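PDB 3D8K: protein phosphatase 2C from Toxoplasma gondii, which probably removes phosphate from phosphoserine and phosphothreonine residues of proteins, as a manganese-dependent serine/threonine phosphatase of the PP2C family. Local coordinates for residues 37-45 with 70-80. Sequence-based numbering, arbitrary orientation.
Sequences VVEGMLRGR and VMNYLNDLRDV. With SO4 (sulfate ion), chain H.
Asn75 and Leu42 meet through first torsions of the same sense: in each, CG stands anti to the carbonyl carbon (chi1 -85° and -52°), which turns the amide of Asn75 and the isobutyl end of Leu42 into the contact. The place is the PP2C beta-sandwich flanked by helices, where the C-terminal end of helix 61-74 packs on strand 35-41 of the six-stranded antiparallel sheet; the short axes of 37-41 and 70-74 cross at -37°. Just past the helix, Asn75 OD1 accepts a hydrogen bond from Arg43 N (2.9 Å), the donor lying in the carbonyl plane, while ND2 of the same amide reaches back to Met71 O in a weak bond. The side chain thus ties the helix end to the type II turn 42-45. Alongside this bond, Leu42 CD2 lies against Leu74 CB and comes within 4.2 Å of SE of selenomethionine Met71, whose CE continues the apolar seam to Val37 CG1. Leu74 and Leu77 also touch Phe111 of strand 106-115. Farther out, Arg78 grips one oxygen, O2, of a probable crystallisation sulfate through both NE and NH2. Extended Arg45 holds Arg78 O at its guanidinium edge, in plane, with NH2 4.5 Å from Asp79 OD1, beyond a salt bridge.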
ATOM      1  N   VAL C  37      -9.632  26.275   5.662  1.00 19.15           N
ATOM      2  CA  VAL C  37      -9.095  24.954   5.410  1.00 19.32           C
ATOM      3  C   VAL C  37      -8.968  24.394   6.813  1.00 19.17           C
ATOM      4  O   VAL C  37      -7.952  24.610   7.482  1.00 16.53           O
ATOM      5  CB  VAL C  37      -7.693  25.015   4.788  1.00 19.29           C
ATOM      6  CG1 VAL C  37      -7.231  23.610   4.431  1.00 20.22           C
ATOM      7  CG2 VAL C  37      -7.701  25.903   3.567  1.00 19.48           C
ATOM      8  N   VAL C  38     -10.008  23.701   7.264  1.00 17.94           N
ATOM      9  CA  VAL C  38     -10.013  23.128   8.607  1.00 18.59           C
ATOM     10  C   VAL C  38      -8.861  22.167   8.846  1.00 17.58           C
ATOM     11  O   VAL C  38      -8.341  22.095   9.945  1.00 16.87           O
ATOM     12  CB  VAL C  38     -11.310  22.366   8.892  1.00 19.58           C
ATOM     13  CG1 VAL C  38     -11.506  22.230  10.408  1.00 18.17           C
ATOM     14  CG2 VAL C  38     -12.478  23.074   8.224  1.00 18.99           C
ATOM     15  N   GLU C  39      -8.464  21.441   7.809  1.00 18.18           N
ATOM     16  CA  GLU C  39      -7.372  20.492   7.922  1.00 19.26           C
ATOM     17  C   GLU C  39      -6.910  20.007   6.553  1.00 19.42           C
ATOM     18  O   GLU C  39      -7.717  19.828   5.644  1.00 19.84           O
ATOM     19  CB  GLU C  39      -7.816  19.294   8.767  1.00 21.52           C
ATOM     20  CG  GLU C  39      -6.957  18.048   8.582  1.00 23.47           C
ATOM     21  CD  GLU C  39      -6.171  17.678   9.815  1.00 25.28           C
ATOM     22  OE1 GLU C  39      -5.270  18.456  10.187  1.00 27.89           O
ATOM     23  OE2 GLU C  39      -6.452  16.610  10.404  1.00 23.09           O
ATOM     24  N   GLY C  40      -5.608  19.794   6.425  1.00 20.27           N
ATOM     25  CA  GLY C  40      -5.024  19.316   5.185  1.00 20.43           C
ATOM     26  C   GLY C  40      -3.778  18.515   5.522  1.00 21.84           C
ATOM     27  O   GLY C  40      -3.256  18.632   6.641  1.00 22.12           O
HETATM   28  N   MSE C  41      -3.297  17.711   4.576  1.00 20.91           N
HETATM   29  CA  MSE C  41      -2.108  16.893   4.787  1.00 22.62           C
HETATM   30  C   MSE C  41      -1.195  16.897   3.555  1.00 22.13           C
HETATM   31  O   MSE C  41      -1.517  16.301   2.528  1.00 22.44           O
HETATM   32  CB  MSE C  41      -2.527  15.461   5.114  1.00 25.68           C
HETATM   33  CG  MSE C  41      -1.381  14.519   5.418  1.00 30.12           C
HETATM   34 SE   MSE C  41      -2.081  12.681   5.670  1.00 37.67          SE
HETATM   35  CE  MSE C  41      -0.327  11.735   5.678  1.00 31.13           C
ATOM     36  N   LEU C  42      -0.065  17.583   3.649  1.00 20.67           N
ATOM     37  CA  LEU C  42       0.880  17.642   2.537  1.00 20.89           C
ATOM     38  C   LEU C  42       1.398  16.233   2.336  1.00 22.90           C
ATOM     39  O   LEU C  42       1.700  15.547   3.322  1.00 24.62           O
ATOM     40  CB  LEU C  42       2.062  18.542   2.886  1.00 19.50           C
ATOM     41  CG  LEU C  42       1.779  19.948   3.399  1.00 19.98           C
ATOM     42  CD1 LEU C  42       3.093  20.585   3.871  1.00 16.22           C
ATOM     43  CD2 LEU C  42       1.092  20.763   2.298  1.00 18.51           C
ATOM     44  N   ARG C  43       1.525  15.788   1.089  1.00 22.51           N
ATOM     45  CA  ARG C  43       2.016  14.437   0.886  1.00 23.50           C
ATOM     46  C   ARG C  43       3.455  14.319   1.332  1.00 24.26           C
ATOM     47  O   ARG C  43       4.211  15.294   1.316  1.00 25.42           O
ATOM     48  CB  ARG C  43       1.856  13.988  -0.571  1.00 24.27           C
ATOM     49  CG  ARG C  43       2.660  14.732  -1.607  1.00 27.68           C
ATOM     50  CD  ARG C  43       2.218  14.309  -3.009  1.00 28.46           C
ATOM     51  NE  ARG C  43       0.977  14.961  -3.436  1.00 30.88           N
ATOM     52  CZ  ARG C  43       0.169  14.502  -4.395  1.00 32.83           C
ATOM     53  NH1 ARG C  43       0.451  13.374  -5.036  1.00 33.82           N
ATOM     54  NH2 ARG C  43      -0.917  15.187  -4.731  1.00 32.88           N
ATOM     55  N   GLY C  44       3.819  13.118   1.759  1.00 25.49           N
ATOM     56  CA  GLY C  44       5.168  12.866   2.224  1.00 26.16           C
ATOM     57  C   GLY C  44       5.437  13.564   3.538  1.00 27.36           C
ATOM     58  O   GLY C  44       6.587  13.835   3.864  1.00 27.70           O
ATOM     59  N   ARG C  45       4.380  13.851   4.296  1.00 28.82           N
ATOM     60  CA  ARG C  45       4.526  14.538   5.577  1.00 30.71           C
ATOM     61  C   ARG C  45       3.542  14.130   6.681  1.00 31.76           C
ATOM     62  O   ARG C  45       2.663  14.906   7.060  1.00 30.70           O
ATOM     63  CB  ARG C  45       4.444  16.054   5.362  1.00 32.31           C
ATOM     64  CG  ARG C  45       5.714  16.694   4.825  1.00 32.81           C
ATOM     65  CD  ARG C  45       5.541  18.204   4.647  1.00 34.44           C
ATOM     66  NE  ARG C  45       6.822  18.893   4.483  1.00 33.69           N
ATOM     67  CZ  ARG C  45       7.672  18.644   3.498  1.00 33.72           C
ATOM     68  NH1 ARG C  45       7.374  17.727   2.592  1.00 36.69           N
ATOM     69  NH2 ARG C  45       8.819  19.298   3.424  1.00 33.82           N
ATOM     70  N   VAL C  70      -4.209  26.542  -2.341  1.00 26.75           N
ATOM     71  CA  VAL C  70      -3.083  26.576  -1.424  1.00 27.88           C
ATOM     72  C   VAL C  70      -2.317  25.266  -1.206  1.00 29.36           C
ATOM     73  O   VAL C  70      -1.079  25.270  -1.143  1.00 29.82           O
ATOM     74  CB  VAL C  70      -3.495  27.171  -0.062  1.00 26.47           C
ATOM     75  CG1 VAL C  70      -4.421  26.228   0.682  1.00 26.47           C
ATOM     76  CG2 VAL C  70      -2.246  27.487   0.736  1.00 24.76           C
HETATM   77  N   MSE C  71      -3.031  24.150  -1.093  1.00 30.07           N
HETATM   78  CA  MSE C  71      -2.363  22.871  -0.899  1.00 31.22           C
HETATM   79  C   MSE C  71      -1.525  22.500  -2.144  1.00 30.91           C
HETATM   80  O   MSE C  71      -0.616  21.660  -2.069  1.00 29.94           O
HETATM   81  CB  MSE C  71      -3.395  21.793  -0.574  1.00 33.63           C
HETATM   82  CG  MSE C  71      -4.131  22.023   0.745  1.00 39.27           C
HETATM   83 SE   MSE C  71      -2.938  21.955   2.312  1.00 48.97          SE
HETATM   84  CE  MSE C  71      -3.316  23.771   2.928  1.00 45.18           C
ATOM     85  N   ASN C  72      -1.819  23.139  -3.281  1.00 29.14           N
ATOM     86  CA  ASN C  72      -1.054  22.897  -4.506  1.00 27.47           C
ATOM     87  C   ASN C  72       0.338  23.470  -4.278  1.00 26.36           C
ATOM     88  O   ASN C  72       1.346  22.825  -4.552  1.00 27.04           O
ATOM     89  CB  ASN C  72      -1.674  23.621  -5.706  1.00 29.52           C
ATOM     90  CG  ASN C  72      -2.834  22.866  -6.321  1.00 30.26           C
ATOM     91  OD1 ASN C  72      -3.584  23.414  -7.143  1.00 28.48           O
ATOM     92  ND2 ASN C  72      -2.987  21.604  -5.936  1.00 28.19           N
ATOM     93  N   TYR C  73       0.384  24.699  -3.784  1.00 23.13           N
ATOM     94  CA  TYR C  73       1.648  25.346  -3.530  1.00 21.90           C
ATOM     95  C   TYR C  73       2.347  24.741  -2.321  1.00 21.96           C
ATOM     96  O   TYR C  73       3.534  24.450  -2.374  1.00 19.66           O
ATOM     97  CB  TYR C  73       1.432  26.844  -3.329  1.00 22.30           C
ATOM     98  CG  TYR C  73       0.907  27.528  -4.571  1.00 24.09           C
ATOM     99  CD1 TYR C  73      -0.406  27.319  -5.005  1.00 23.44           C
ATOM    100  CD2 TYR C  73       1.737  28.350  -5.346  1.00 24.04           C
ATOM    101  CE1 TYR C  73      -0.878  27.906  -6.175  1.00 22.57           C
ATOM    102  CE2 TYR C  73       1.272  28.941  -6.519  1.00 22.69           C
ATOM    103  CZ  TYR C  73      -0.035  28.713  -6.924  1.00 22.53           C
ATOM    104  OH  TYR C  73      -0.504  29.294  -8.071  1.00 23.61           O
ATOM    105  N   LEU C  74       1.608  24.539  -1.236  1.00 23.28           N
ATOM    106  CA  LEU C  74       2.196  23.967  -0.025  1.00 23.85           C
ATOM    107  C   LEU C  74       2.963  22.655  -0.255  1.00 24.10           C
ATOM    108  O   LEU C  74       3.965  22.388   0.417  1.00 23.95           O
ATOM    109  CB  LEU C  74       1.113  23.797   1.048  1.00 22.45           C
ATOM    110  CG  LEU C  74       1.114  24.903   2.117  1.00 23.27           C
ATOM    111  CD1 LEU C  74       1.690  26.193   1.553  1.00 20.64           C
ATOM    112  CD2 LEU C  74      -0.294  25.114   2.643  1.00 20.80           C
ATOM    113  N   ASN C  75       2.515  21.850  -1.214  1.00 24.09           N
ATOM    114  CA  ASN C  75       3.202  20.607  -1.517  1.00 25.04           C
ATOM    115  C   ASN C  75       4.481  20.876  -2.295  1.00 25.00           C
ATOM    116  O   ASN C  75       5.140  19.957  -2.769  1.00 22.78           O
ATOM    117  CB  ASN C  75       2.293  19.676  -2.312  1.00 27.50           C
ATOM    118  CG  ASN C  75       1.390  18.865  -1.422  1.00 32.61           C
ATOM    119  OD1 ASN C  75       1.861  18.110  -0.562  1.00 36.08           O
ATOM    120  ND2 ASN C  75       0.085  19.015  -1.607  1.00 35.35           N
ATOM    121  N   ASP C  76       4.826  22.149  -2.425  1.00 26.82           N
ATOM    122  CA  ASP C  76       6.029  22.537  -3.134  1.00 28.36           C
ATOM    123  C   ASP C  76       7.101  22.972  -2.151  1.00 29.58           C
ATOM    124  O   ASP C  76       8.257  23.170  -2.531  1.00 30.63           O
ATOM    125  CB  ASP C  76       5.714  23.652  -4.123  1.00 31.08           C
ATOM    126  CG  ASP C  76       4.981  23.143  -5.354  1.00 33.98           C
ATOM    127  OD1 ASP C  76       4.102  23.869  -5.888  1.00 34.89           O
ATOM    128  OD2 ASP C  76       5.297  22.015  -5.790  1.00 32.72           O
ATOM    129  N   LEU C  77       6.718  23.110  -0.884  1.00 30.29           N
ATOM    130  CA  LEU C  77       7.661  23.486   0.168  1.00 31.39           C
ATOM    131  C   LEU C  77       8.726  22.396   0.268  1.00 32.05           C
ATOM    132  O   LEU C  77       8.401  21.218   0.473  1.00 30.77           O
ATOM    133  CB  LEU C  77       6.945  23.595   1.519  1.00 31.48           C
ATOM    134  CG  LEU C  77       5.948  24.731   1.718  1.00 30.88           C
ATOM    135  CD1 LEU C  77       5.119  24.468   2.964  1.00 29.65           C
ATOM    136  CD2 LEU C  77       6.692  26.047   1.815  1.00 28.57           C
ATOM    137  N   ARG C  78       9.992  22.783   0.117  1.00 33.31           N
ATOM    138  CA  ARG C  78      11.099  21.823   0.201  1.00 33.98           C
ATOM    139  C   ARG C  78      11.394  21.491   1.642  1.00 34.54           C
ATOM    140  O   ARG C  78      12.223  20.646   1.952  1.00 36.47           O
ATOM    141  CB  ARG C  78      12.364  22.388  -0.435  1.00 32.26           C
ATOM    142  CG  ARG C  78      12.255  22.619  -1.900  1.00 30.20           C
ATOM    143  CD  ARG C  78      13.622  22.677  -2.505  1.00 30.42           C
ATOM    144  NE  ARG C  78      13.549  22.973  -3.922  1.00 33.08           N
ATOM    145  CZ  ARG C  78      14.559  22.828  -4.767  1.00 35.84           C
ATOM    146  NH1 ARG C  78      15.734  22.383  -4.339  1.00 37.46           N
ATOM    147  NH2 ARG C  78      14.393  23.133  -6.043  1.00 38.70           N
ATOM    148  N   ASP C  79      10.707  22.197   2.519  1.00 35.36           N
ATOM    149  CA  ASP C  79      10.828  22.017   3.946  1.00 34.97           C
ATOM    150  C   ASP C  79       9.899  23.059   4.517  1.00 34.63           C
ATOM    151  O   ASP C  79       9.531  24.012   3.832  1.00 36.25           O
ATOM    152  CB  ASP C  79      12.263  22.247   4.403  1.00 37.82           C
ATOM    153  CG  ASP C  79      12.441  21.979   5.875  1.00 41.05           C
ATOM    154  OD1 ASP C  79      11.805  21.021   6.374  1.00 42.41           O
ATOM    155  OD2 ASP C  79      13.205  22.722   6.530  1.00 42.21           O
ATOM    156  N   VAL C  80       9.486  22.876   5.756  1.00 33.51           N
ATOM    157  CA  VAL C  80       8.577  23.831   6.351  1.00 31.71           C
ATOM    158  C   VAL C  80       9.342  24.778   7.254  1.00 31.41           C
ATOM    159  O   VAL C  80       9.767  24.411   8.340  1.00 32.30           O
ATOM    160  CB  VAL C  80       7.449  23.104   7.122  1.00 30.99           C
ATOM    161  CG1 VAL C  80       8.038  21.968   7.934  1.00 34.89           C
ATOM    162  CG2 VAL C  80       6.711  24.075   8.030  1.00 31.21           C
TER
HETATM  163  S   SO4 H 454      10.719  24.340  -6.580  1.00 62.54           S
HETATM  164  O1  SO4 H 454      11.575  25.369  -7.184  1.00 62.53           O
HETATM  165  O2  SO4 H 454      11.531  23.448  -5.750  1.00 62.43           O
HETATM  166  O3  SO4 H 454       9.695  24.994  -5.758  1.00 63.17           O
HETATM  167  O4  SO4 H 454      10.075  23.538  -7.626  1.00 61.88           O